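Local coordinates for putative ABC transporter, ATP-binding protein ComA (Streptococcus mutans, PDB 3K8U) that carries a papain-like domain of the peptidase C39 family, the part modelled from a putative ABC transporter protein, at residues 26-31 and 81-86; 99-102 and 108-111; 53-58 and 63-68; 85-90 and 95-100. One frame throughout, in Å; residues are numbered along the deposited sequence.

How the contacts relate
The contacts show how one antiparallel sheet is built and how helical elements meet it. Contacts 2 and 4 are successive hairpin pairings that share V99 and V100 on strand 93-104, their centres about 10 Å apart. Contact 1 sets the end of helix 17-28 against the loop leading into strand 84-90; it shares I85 and V86 with contact 4, and F84 O meets V100 N at 2.8 Å, a probable hydrogen bond. Contact 3 attaches helix 51-60 to an edge strand; its centre lies about 18 Å from that of contact 2, yet its I54 CD1 touches Y97 CZ of contact 4 at 3.7 Å. H96 of contact 4, beside C17, Q11 and D112, places that hairpin at the likely active site.

Contact 1 (26-31 and 81-86); sequences AKHYGS and TYPFIV
P83 lies over one face of the H28 imidazole, and this single meeting supplies most of the contact. P83 CD stands 3.6 Å from the centroid of the H28 ring and only 14° off its normal, a well-centred CH-pi interaction. CG of the proline lies farther out, 4.1 Å from H28 ND1. The imidazole owes its position to a CG set anti to the backbone N (chi1 171°), which carries the ring off the end of helix 17-28 toward the loop before strand 84-90. It is packed from within its own segment as well: H28 ND1 sits over the centre of the Y29 ring, so that P83, H28 and Y29 form a small cluster. The helix ends here in a Schellman motif, with G30 at positive phi as the C-prime residue; S31 N returns to A26 O at 3.0 Å and G30 N to K27 O at 3.1 Å. Away from the stacked face the packing is looser: Y29 OH comes only to 4.4 Å from P83 CD, and H28 CE1 to 4.3 Å from Y82 O, with no hydrogen bond across the contact. The solvent side is that of H28, which is exposed, whereas P83 is buried: it follows a cis peptide bond and also touches V99 of the neighbouring strand. The Y82 ring leads away from the helix, and its hydroxyl makes a weak hydrogen bond with S103 OG.

Contact 2 (99-102 and 108-111); sequences VVYG and LIIG
V99 and G111 satisfy each other twice: V99 N donates to G111 O at 2.9 Å, and G111 N returns a bond to V99 O at 2.7 Å. V99 O is further approached by I110 CA, 3.2 Å away, in a CA-H...O contact. V100 and I110 form the next, non-hydrogen-bonded pair, and their outward polar groups serve the flanking strands: V100 bonds with F84 and I110 with T120. Between V100 and G102 the register slips by one, because Y101 and G102 both face I109 in a classic beta bulge of the hairpin formed by strands 93-104 and 107-112. Both polar atoms of I109 are nevertheless used. Y101 N reaches I109 O at 2.9 Å, while I109 N bonds to G102 O, also at 2.9 Å and nearly straight (170°), although it comes from 47° above the carbonyl plane. The Y101 ring swings back along the hairpin, bringing CE2 to 3.4 Å from G111 CA, where the glycine leaves room for it; V99 CG1 lies over one face of the ring, toward its rim. The phenolic oxygen is satisfied outside the hairpin, by a hydrogen bond with the backbone O of K7.

Contact 3 (53-58 and 63-68); sequences GIVEAA and FETRSI
A58 O, near the end of helix 51-60, accepts a hydrogen bond from F63 N at 3.0 Å, with an N-H...O angle of 151°. A58 O also lies at the edge of the F63 ring, in its plane, 3.6 Å from F63 CD2 and 3.3 Å from F63 CB. One carbonyl is thus held by the first backbone N-H of the strand and lined by the carbon atoms of that residue. The bond spans the turn in which the chain reverses, and from there strand 63-68 runs back along the helix at 158° to it. The result is a helix-turn-strand unit of the C39 peptidase domain, in which helix 51-60 packs on strand 63-69, an outermost strand of the antiparallel sheet. Farther along, the side chains of T65 and S67 turn toward the helix. T65 presents two different branches: its CG2 meets A58 CB at 3.5 Å, while OG1, placed between the backbone N and the carbonyl carbon (chi1 74°), approaches V55 CG1 at 3.3 Å. The other valine methyl, V55 CG2, lies 3.3 Å from S67 OG, so V55 lies across two hydroxyls without bonding to either. T65 OG1 finds a weak polar partner in K59 NZ. Strand 134-140 pairs with this strand, and its L138 touches both A58 and T65. A58 also meets L22 of helix 17-28, and the F63 ring packs on A26 and Y29. The interface thus grades from a polar fastening at the turn, through methyl-to-methyl packing of A58 on T65 next to it, to hydroxyl-to-methyl packing toward the more exposed end.

Contact 4 (85-90 and 95-100); sequences IVHVIK and QHYYVV
V86 and Y98 form a hydrogen-bonded antiparallel pair, V86 N to Y98 O and Y98 N to V86 O both 3.0 Å, in two strands whose short axes run at 137°. V88 N continues the ladder to H96 O. On the face bearing I85, H87 and Y97, the H87 imidazole and the Y97 ring make an offset stack, centroids 5.0 Å apart and planes at 27°. H87 CD2 lies above the rim of the tyrosine, and it also points in the plane of its own ring at H96 O, 3.2 Å away. The polar ends are held elsewhere, H87 NE2 by L94 O and Y97 OH by T49 O. The other face carries V86, V88, H96 and Y98. Here V88 CG2 sits over the centre of the Y98 ring, 3.6 Å from the centroid and 7° off the normal, and the same methyl touches the edge of the H96 ring. V86 CG2 packs on V100 CG2 at 3.7 Å. The K90 chain, bent at its last two torsions, lays CD 3.7 Å from H96 CD2 and brings NZ to Y98 OH in a weak bond of 3.2 Å. E130 binds both of these polar groups, by a salt bridge to K90 and a hydrogen bond to Y98. H96 in turn is hydrogen-bonded through NE2 to D112 and touches C17 and Q11, consistent with the Cys-His-Asp site of papain-like peptidases. V88 CG2 and K90 CD line this imidazole with hydrocarbon, and the bond to D112 would be expected to restrain its rotation.

Contact 1 (26-31 and 81-86)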
loop_
_atom_site.group_PDB
_atom_site.type_symbol
_atom_site.label_atom_id
_atom_site.label_comp_id
_atom_site.label_asym_id
_atom_site.label_seq_id
_atom_site.Cartn_x
_atom_site.Cartn_y
_atom_site.Cartn_z
ATOM N N ALA A 26 2.891 3.794 -7.965
ATOM C CA ALA A 26 2.959 4.283 -9.339
ATOM C C ALA A 26 4.140 5.239 -9.513
ATOM O O ALA A 26 4.839 5.195 -10.529
ATOM C CB ALA A 26 1.650 4.969 -9.723
ATOM N N LYS A 27 4.377 6.074 -8.502
ATOM C CA LYS A 27 5.469 7.041 -8.523
ATOM C C LYS A 27 6.828 6.340 -8.547
ATOM O O LYS A 27 7.786 6.847 -9.135
ATOM C CB LYS A 27 5.371 7.985 -7.320
ATOM C CG LYS A 27 6.251 9.218 -7.428
ATOM C CD LYS A 27 5.941 10.233 -6.340
ATOM C CE LYS A 27 6.738 11.514 -6.555
ATOM N NZ LYS A 27 6.405 12.571 -5.559
ATOM N N HIS A 28 6.908 5.178 -7.900
ATOM C CA HIS A 28 8.143 4.400 -7.875
ATOM C C HIS A 28 8.500 3.978 -9.300
ATOM O O HIS A 28 9.670 3.974 -9.682
ATOM C CB HIS A 28 7.986 3.158 -6.991
ATOM C CG HIS A 28 9.138 2.204 -7.081
ATOM N ND1 HIS A 28 9.101 1.066 -7.857
ATOM C CD2 HIS A 28 10.363 2.227 -6.506
ATOM C CE1 HIS A 28 10.255 0.429 -7.757
ATOM N NE2 HIS A 28 11.038 1.113 -6.944
ATOM N N TYR A 29 7.475 3.651 -10.084
ATOM C CA TYR A 29 7.662 3.234 -11.468
ATOM C C TYR A 29 7.664 4.395 -12.470
ATOM O O TYR A 29 7.447 4.194 -13.667
ATOM C CB TYR A 29 6.618 2.183 -11.846
ATOM C CG TYR A 29 6.776 0.886 -11.083
ATOM C CD1 TYR A 29 7.910 0.091 -11.250
ATOM C CD2 TYR A 29 5.797 0.456 -10.188
ATOM C CE1 TYR A 29 8.066 -1.100 -10.547
ATOM C CE2 TYR A 29 5.944 -0.735 -9.478
ATOM C CZ TYR A 29 7.080 -1.505 -9.662
ATOM O OH TYR A 29 7.234 -2.680 -8.963
ATOM N N GLY A 30 7.894 5.607 -11.969
ATOM C CA GLY A 30 7.961 6.780 -12.827
ATOM C C GLY A 30 6.686 7.515 -13.207
ATOM O O GLY A 30 6.760 8.546 -13.880
ATOM N N SER A 31 5.526 7.001 -12.805
ATOM C CA SER A 31 4.253 7.647 -13.131
ATOM C C SER A 31 3.699 8.458 -11.964
ATOM O O SER A 31 3.682 7.992 -10.825
ATOM C CB SER A 31 3.220 6.608 -13.568
ATOM O OG SER A 31 3.608 5.965 -14.769
ATOM N N THR A 81 9.948 -8.878 -4.407
ATOM C CA THR A 81 10.008 -7.607 -5.117
ATOM C C THR A 81 9.264 -6.512 -4.374
ATOM O O THR A 81 8.074 -6.641 -4.084
ATOM C CB THR A 81 9.427 -7.711 -6.542
ATOM O OG1 THR A 81 8.060 -8.139 -6.475
ATOM C CG2 THR A 81 10.234 -8.692 -7.380
ATOM N N TYR A 82 9.992 -5.452 -4.046
ATOM C CA TYR A 82 9.437 -4.293 -3.359
ATOM C C TYR A 82 9.347 -3.176 -4.395
ATOM O O TYR A 82 10.090 -3.175 -5.377
ATOM C CB TYR A 82 10.361 -3.852 -2.223
ATOM C CG TYR A 82 10.504 -4.838 -1.090
ATOM C CD1 TYR A 82 9.559 -4.894 -0.064
ATOM C CD2 TYR A 82 11.608 -5.687 -1.015
ATOM C CE1 TYR A 82 9.714 -5.767 1.013
ATOM C CE2 TYR A 82 11.771 -6.566 0.056
ATOM C CZ TYR A 82 10.824 -6.598 1.064
ATOM O OH TYR A 82 10.993 -7.449 2.129
ATOM N N PRO A 83 8.430 -2.217 -4.200
ATOM C CA PRO A 83 7.495 -2.134 -3.077
ATOM C C PRO A 83 6.157 -2.781 -3.419
ATOM O O PRO A 83 5.905 -3.137 -4.572
ATOM C CB PRO A 83 7.332 -0.626 -2.913
ATOM C CG PRO A 83 7.271 -0.173 -4.352
ATOM C CD PRO A 83 8.375 -0.988 -5.021
ATOM N N PHE A 84 5.330 -2.996 -2.401
ATOM C CA PHE A 84 3.996 -3.543 -2.615
ATOM C C PHE A 84 3.031 -2.983 -1.576
ATOM O O PHE A 84 3.444 -2.292 -0.642
ATOM C CB PHE A 84 3.987 -5.079 -2.673
ATOM C CG PHE A 84 4.512 -5.752 -1.443
ATOM C CD1 PHE A 84 3.643 -6.169 -0.437
ATOM C CD2 PHE A 84 5.873 -6.010 -1.305
ATOM C CE1 PHE A 84 4.122 -6.835 0.683
ATOM C CE2 PHE A 84 6.363 -6.676 -0.188
ATOM C CZ PHE A 84 5.488 -7.089 0.808
ATOM N N ILE A 85 1.746 -3.254 -1.761
ATOM C CA ILE A 85 0.710 -2.739 -0.872
ATOM C C ILE A 85 0.158 -3.801 0.071
ATOM O O ILE A 85 0.016 -4.955 -0.316
ATOM C CB ILE A 85 -0.443 -2.155 -1.716
ATOM C CG1 ILE A 85 0.084 -0.996 -2.571
ATOM C CG2 ILE A 85 -1.604 -1.704 -0.830
ATOM C CD1 ILE A 85 -0.849 -0.579 -3.692
ATOM N N VAL A 86 -0.121 -3.411 1.315
ATOM C CA VAL A 86 -0.699 -4.330 2.297
ATOM C C VAL A 86 -1.889 -3.698 3.002
ATOM O O VAL A 86 -1.952 -2.476 3.170
ATOM C CB VAL A 86 0.325 -4.797 3.376
ATOM C CG1 VAL A 86 1.394 -5.678 2.743
ATOM C CG2 VAL A 86 0.958 -3.601 4.088
#

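Contact 2 (99-102 and 108-111)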
loop_
_atom_site.group_PDB
_atom_site.type_symbol
_atom_site.label_atom_id
_atom_site.label_comp_id
_atom_site.label_asym_id
_atom_site.label_seq_id
_atom_site.Cartn_x
_atom_site.Cartn_y
_atom_site.Cartn_z
ATOM N N VAL A 99 2.478 0.945 2.267
ATOM C CA VAL A 99 3.323 0.553 1.158
ATOM C C VAL A 99 4.473 -0.122 1.913
ATOM O O VAL A 99 4.836 0.325 3.005
ATOM C CB VAL A 99 3.892 1.765 0.391
ATOM C CG1 VAL A 99 4.889 1.288 -0.655
ATOM C CG2 VAL A 99 2.765 2.551 -0.277
ATOM N N VAL A 100 4.969 -1.251 1.412
ATOM C CA VAL A 100 6.093 -1.909 2.067
ATOM C C VAL A 100 7.288 -1.745 1.134
ATOM O O VAL A 100 7.250 -2.179 -0.016
ATOM C CB VAL A 100 5.820 -3.407 2.368
ATOM C CG1 VAL A 100 7.035 -4.028 3.052
ATOM C CG2 VAL A 100 4.611 -3.540 3.275
ATOM N N TYR A 101 8.328 -1.082 1.631
ATOM C CA TYR A 101 9.529 -0.798 0.846
ATOM C C TYR A 101 10.670 -1.782 1.023
ATOM O O TYR A 101 11.508 -1.929 0.133
ATOM C CB TYR A 101 10.044 0.599 1.180
ATOM C CG TYR A 101 9.048 1.696 0.918
ATOM C CD1 TYR A 101 8.775 2.123 -0.381
ATOM C CD2 TYR A 101 8.379 2.310 1.973
ATOM C CE1 TYR A 101 7.854 3.138 -0.621
ATOM C CE2 TYR A 101 7.461 3.319 1.746
ATOM C CZ TYR A 101 7.201 3.728 0.454
ATOM O OH TYR A 101 6.272 4.717 0.245
ATOM N N GLY A 102 10.732 -2.419 2.185
ATOM C CA GLY A 102 11.799 -3.368 2.429
ATOM C C GLY A 102 11.806 -3.880 3.848
ATOM O O GLY A 102 10.872 -3.641 4.615
ATOM N N LEU A 108 10.557 -3.692 9.365
ATOM C CA LEU A 108 10.145 -3.483 7.986
ATOM C C LEU A 108 10.118 -1.983 7.747
ATOM O O LEU A 108 9.878 -1.215 8.675
ATOM C CB LEU A 108 8.732 -4.026 7.770
ATOM C CG LEU A 108 8.511 -5.521 7.993
ATOM C CD1 LEU A 108 7.043 -5.852 7.828
ATOM C CD2 LEU A 108 9.357 -6.306 7.008
ATOM N N ILE A 109 10.400 -1.570 6.519
ATOM C CA ILE A 109 10.343 -0.157 6.170
ATOM C C ILE A 109 8.989 -0.002 5.482
ATOM O O ILE A 109 8.740 -0.615 4.443
ATOM C CB ILE A 109 11.459 0.244 5.186
ATOM C CG1 ILE A 109 12.826 -0.144 5.751
ATOM C CG2 ILE A 109 11.404 1.753 4.923
ATOM C CD1 ILE A 109 13.966 0.067 4.780
ATOM N N ILE A 110 8.093 0.755 6.103
ATOM C CA ILE A 110 6.761 0.949 5.538
ATOM C C ILE A 110 6.420 2.403 5.246
ATOM O O ILE A 110 7.045 3.323 5.774
ATOM C CB ILE A 110 5.662 0.331 6.445
ATOM C CG1 ILE A 110 5.644 1.002 7.821
ATOM C CG2 ILE A 110 5.889 -1.186 6.601
ATOM C CD1 ILE A 110 4.508 1.983 8.015
ATOM N N GLY A 111 5.425 2.589 4.385
ATOM C CA GLY A 111 4.972 3.918 4.027
ATOM C C GLY A 111 3.509 4.022 4.391
ATOM O O GLY A 111 2.661 3.347 3.806
#

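Contact 3 (53-58 and 63-68)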
loop_
_atom_site.group_PDB
_atom_site.type_symbol
_atom_site.label_atom_id
_atom_site.label_comp_id
_atom_site.label_asym_id
_atom_site.label_seq_id
_atom_site.Cartn_x
_atom_site.Cartn_y
_atom_site.Cartn_z
ATOM N N GLY A 53 -10.996 -2.147 -5.450
ATOM C CA GLY A 53 -10.886 -0.815 -6.021
ATOM C C GLY A 53 -9.450 -0.457 -6.364
ATOM O O GLY A 53 -9.186 0.135 -7.412
ATOM N N ILE A 54 -8.519 -0.803 -5.479
ATOM C CA ILE A 54 -7.104 -0.529 -5.720
ATOM C C ILE A 54 -6.637 -1.311 -6.952
ATOM O O ILE A 54 -5.992 -0.757 -7.851
ATOM C CB ILE A 54 -6.232 -0.925 -4.499
ATOM C CG1 ILE A 54 -6.497 0.022 -3.328
ATOM C CG2 ILE A 54 -4.753 -0.908 -4.869
ATOM C CD1 ILE A 54 -5.711 -0.322 -2.075
ATOM N N VAL A 55 -6.999 -2.589 -6.999
ATOM C CA VAL A 55 -6.632 -3.467 -8.105
ATOM C C VAL A 55 -7.203 -2.983 -9.438
ATOM O O VAL A 55 -6.486 -2.921 -10.438
ATOM C CB VAL A 55 -7.086 -4.922 -7.833
ATOM C CG1 VAL A 55 -6.903 -5.785 -9.073
ATOM C CG2 VAL A 55 -6.289 -5.505 -6.676
ATOM N N GLU A 56 -8.486 -2.625 -9.442
ATOM C CA GLU A 56 -9.148 -2.141 -10.653
ATOM C C GLU A 56 -8.483 -0.878 -11.182
ATOM O O GLU A 56 -8.249 -0.750 -12.386
ATOM C CB GLU A 56 -10.632 -1.870 -10.392
ATOM C CG GLU A 56 -11.458 -3.122 -10.132
ATOM C CD GLU A 56 -12.933 -2.826 -9.911
ATOM O OE1 GLU A 56 -13.259 -1.844 -9.205
ATOM O OE2 GLU A 56 -13.771 -3.587 -10.442
ATOM N N ALA A 57 -8.172 0.046 -10.277
ATOM C CA ALA A 57 -7.527 1.299 -10.651
ATOM C C ALA A 57 -6.143 1.036 -11.235
ATOM O O ALA A 57 -5.795 1.577 -12.285
ATOM C CB ALA A 57 -7.434 2.225 -9.449
ATOM N N ALA A 58 -5.373 0.177 -10.569
ATOM C CA ALA A 58 -4.028 -0.168 -11.020
ATOM C C ALA A 58 -4.043 -0.754 -12.435
ATOM O O ALA A 58 -3.170 -0.442 -13.247
ATOM C CB ALA A 58 -3.385 -1.148 -10.051
ATOM N N PHE A 63 -1.049 -1.432 -15.141
ATOM C CA PHE A 63 -0.206 -2.253 -14.279
ATOM C C PHE A 63 -0.729 -3.677 -14.194
ATOM O O PHE A 63 -1.939 -3.906 -14.193
ATOM C CB PHE A 63 -0.146 -1.680 -12.856
ATOM C CG PHE A 63 0.715 -0.461 -12.721
ATOM C CD1 PHE A 63 2.091 -0.581 -12.563
ATOM C CD2 PHE A 63 0.151 0.809 -12.737
ATOM C CE1 PHE A 63 2.893 0.548 -12.422
ATOM C CE2 PHE A 63 0.944 1.943 -12.598
ATOM C CZ PHE A 63 2.317 1.813 -12.440
ATOM N N GLU A 64 0.192 -4.633 -14.168
ATOM C CA GLU A 64 -0.165 -6.036 -14.019
ATOM C C GLU A 64 -0.307 -6.173 -12.503
ATOM O O GLU A 64 0.589 -5.776 -11.758
ATOM C CB GLU A 64 0.961 -6.932 -14.533
ATOM C CG GLU A 64 0.636 -8.414 -14.485
ATOM C CD GLU A 64 1.742 -9.276 -15.064
ATOM O OE1 GLU A 64 2.425 -9.975 -14.283
ATOM O OE2 GLU A 64 1.924 -9.257 -16.300
ATOM N N THR A 65 -1.438 -6.696 -12.046
ATOM C CA THR A 65 -1.675 -6.810 -10.611
ATOM C C THR A 65 -2.003 -8.213 -10.132
ATOM O O THR A 65 -2.507 -9.042 -10.886
ATOM C CB THR A 65 -2.855 -5.911 -10.176
ATOM O OG1 THR A 65 -4.089 -6.506 -10.602
ATOM C CG2 THR A 65 -2.742 -4.532 -10.799
ATOM N N ARG A 66 -1.720 -8.455 -8.856
ATOM C CA ARG A 66 -2.033 -9.725 -8.217
ATOM C C ARG A 66 -2.243 -9.478 -6.729
ATOM O O ARG A 66 -1.542 -8.666 -6.120
ATOM C CB ARG A 66 -0.947 -10.783 -8.462
ATOM C CG ARG A 66 0.379 -10.574 -7.755
ATOM C CD ARG A 66 1.340 -11.704 -8.125
ATOM N NE ARG A 66 2.599 -11.643 -7.388
ATOM C CZ ARG A 66 3.671 -10.961 -7.778
ATOM N NH1 ARG A 66 3.655 -10.270 -8.912
ATOM N NH2 ARG A 66 4.757 -10.952 -7.017
ATOM N N SER A 67 -3.278 -10.112 -6.182
ATOM C CA SER A 67 -3.617 -9.994 -4.770
ATOM C C SER A 67 -3.459 -11.372 -4.145
ATOM O O SER A 67 -4.012 -12.356 -4.638
ATOM C CB SER A 67 -5.055 -9.503 -4.606
ATOM O OG SER A 67 -5.220 -8.242 -5.225
ATOM N N ILE A 68 -2.685 -11.444 -3.071
ATOM C CA ILE A 68 -2.439 -12.715 -2.409
ATOM C C ILE A 68 -2.632 -12.614 -0.907
ATOM O O ILE A 68 -2.637 -11.517 -0.340
ATOM C CB ILE A 68 -0.990 -13.203 -2.658
ATOM C CG1 ILE A 68 0.005 -12.169 -2.128
ATOM C CG2 ILE A 68 -0.756 -13.444 -4.151
ATOM C CD1 ILE A 68 1.324 -12.749 -1.677
#

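Contact 4 (85-90 and 95-100)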
loop_
_atom_site.group_PDB
_atom_site.type_symbol
_atom_site.label_atom_id
_atom_site.label_comp_id
_atom_site.label_asym_id
_atom_site.label_seq_id
_atom_site.Cartn_x
_atom_site.Cartn_y
_atom_site.Cartn_z
ATOM N N ILE A 85 1.746 -3.254 -1.761
ATOM C CA ILE A 85 0.710 -2.739 -0.872
ATOM C C ILE A 85 0.158 -3.801 0.071
ATOM O O ILE A 85 0.016 -4.955 -0.316
ATOM C CB ILE A 85 -0.443 -2.155 -1.716
ATOM C CG1 ILE A 85 0.084 -0.996 -2.571
ATOM C CG2 ILE A 85 -1.604 -1.704 -0.830
ATOM C CD1 ILE A 85 -0.849 -0.579 -3.692
ATOM N N VAL A 86 -0.121 -3.411 1.315
ATOM C CA VAL A 86 -0.699 -4.330 2.297
ATOM C C VAL A 86 -1.889 -3.698 3.002
ATOM O O VAL A 86 -1.952 -2.476 3.170
ATOM C CB VAL A 86 0.325 -4.797 3.376
ATOM C CG1 VAL A 86 1.394 -5.678 2.743
ATOM C CG2 VAL A 86 0.958 -3.601 4.088
ATOM N N HIS A 87 -2.834 -4.541 3.406
ATOM C CA HIS A 87 -4.031 -4.096 4.111
ATOM C C HIS A 87 -3.778 -4.275 5.605
ATOM O O HIS A 87 -3.453 -5.378 6.065
ATOM C CB HIS A 87 -5.236 -4.940 3.668
ATOM C CG HIS A 87 -6.543 -4.504 4.257
ATOM N ND1 HIS A 87 -7.631 -5.347 4.354
ATOM C CD2 HIS A 87 -6.940 -3.318 4.778
ATOM C CE1 HIS A 87 -8.639 -4.699 4.910
ATOM N NE2 HIS A 87 -8.247 -3.468 5.178
ATOM N N VAL A 88 -3.893 -3.186 6.358
ATOM C CA VAL A 88 -3.666 -3.233 7.802
ATOM C C VAL A 88 -4.846 -2.651 8.558
ATOM O O VAL A 88 -5.432 -1.652 8.132
ATOM C CB VAL A 88 -2.381 -2.471 8.212
ATOM C CG1 VAL A 88 -1.150 -3.166 7.647
ATOM C CG2 VAL A 88 -2.439 -1.018 7.719
ATOM N N ILE A 89 -5.218 -3.300 9.659
ATOM C CA ILE A 89 -6.329 -2.829 10.479
ATOM C C ILE A 89 -5.747 -1.958 11.591
ATOM O O ILE A 89 -4.906 -2.409 12.365
ATOM C CB ILE A 89 -7.111 -4.006 11.127
ATOM C CG1 ILE A 89 -7.522 -5.027 10.064
ATOM C CG2 ILE A 89 -8.339 -3.480 11.874
ATOM C CD1 ILE A 89 -8.505 -4.506 9.024
ATOM N N LYS A 90 -6.155 -0.697 11.634
ATOM C CA LYS A 90 -5.664 0.215 12.660
ATOM C C LYS A 90 -6.844 0.783 13.425
ATOM O O LYS A 90 -7.535 1.683 12.944
ATOM C CB LYS A 90 -4.836 1.337 12.032
ATOM C CG LYS A 90 -3.589 0.849 11.315
ATOM C CD LYS A 90 -2.695 2.002 10.904
ATOM C CE LYS A 90 -2.154 2.747 12.111
ATOM N NZ LYS A 90 -1.339 1.876 12.998
ATOM N N GLN A 95 -10.160 0.088 6.420
ATOM C CA GLN A 95 -9.680 0.276 5.053
ATOM C C GLN A 95 -8.402 1.116 4.993
ATOM O O GLN A 95 -8.320 2.109 4.264
ATOM C CB GLN A 95 -10.771 0.903 4.173
ATOM C CG GLN A 95 -12.021 0.044 3.997
ATOM C CD GLN A 95 -11.800 -1.175 3.113
ATOM O OE1 GLN A 95 -10.668 -1.629 2.914
ATOM N NE2 GLN A 95 -12.889 -1.708 2.568
ATOM N N HIS A 96 -7.410 0.725 5.782
ATOM C CA HIS A 96 -6.135 1.424 5.794
ATOM C C HIS A 96 -5.104 0.522 5.123
ATOM O O HIS A 96 -5.193 -0.703 5.214
ATOM C CB HIS A 96 -5.697 1.759 7.223
ATOM C CG HIS A 96 -4.688 2.862 7.290
ATOM N ND1 HIS A 96 -5.039 4.194 7.209
ATOM C CD2 HIS A 96 -3.338 2.833 7.387
ATOM C CE1 HIS A 96 -3.948 4.937 7.249
ATOM N NE2 HIS A 96 -2.903 4.137 7.357
ATOM N N TYR A 97 -4.138 1.126 4.435
ATOM C CA TYR A 97 -3.104 0.365 3.740
ATOM C C TYR A 97 -1.747 1.017 3.931
ATOM O O TYR A 97 -1.661 2.211 4.209
ATOM C CB TYR A 97 -3.381 0.323 2.226
ATOM C CG TYR A 97 -4.715 -0.272 1.835
ATOM C CD1 TYR A 97 -4.823 -1.613 1.478
ATOM C CD2 TYR A 97 -5.874 0.508 1.835
ATOM C CE1 TYR A 97 -6.055 -2.169 1.136
ATOM C CE2 TYR A 97 -7.104 -0.034 1.495
ATOM C CZ TYR A 97 -7.189 -1.370 1.150
ATOM O OH TYR A 97 -8.412 -1.909 0.827
ATOM N N TYR A 98 -0.695 0.224 3.759
ATOM C CA TYR A 98 0.680 0.714 3.837
ATOM C C TYR A 98 1.369 0.282 2.560
ATOM O O TYR A 98 0.915 -0.632 1.862
ATOM C CB TYR A 98 1.497 0.019 4.933
ATOM C CG TYR A 98 1.154 0.272 6.378
ATOM C CD1 TYR A 98 0.449 1.404 6.780
ATOM C CD2 TYR A 98 1.580 -0.626 7.358
ATOM C CE1 TYR A 98 0.180 1.635 8.130
ATOM C CE2 TYR A 98 1.317 -0.408 8.702
ATOM C CZ TYR A 98 0.621 0.720 9.084
ATOM O OH TYR A 98 0.375 0.923 10.420
ATOM N N VAL A 99 2.478 0.945 2.267
ATOM C CA VAL A 99 3.323 0.553 1.158
ATOM C C VAL A 99 4.473 -0.122 1.913
ATOM O O VAL A 99 4.836 0.325 3.005
ATOM C CB VAL A 99 3.892 1.765 0.391
ATOM C CG1 VAL A 99 4.889 1.288 -0.655
ATOM C CG2 VAL A 99 2.765 2.551 -0.277
ATOM N N VAL A 100 4.969 -1.251 1.412
ATOM C CA VAL A 100 6.093 -1.909 2.067
ATOM C C VAL A 100 7.288 -1.745 1.134
ATOM O O VAL A 100 7.250 -2.179 -0.016
ATOM C CB VAL A 100 5.820 -3.407 2.368
ATOM C CG1 VAL A 100 7.035 -4.028 3.052
ATOM C CG2 VAL A 100 4.611 -3.540 3.275
#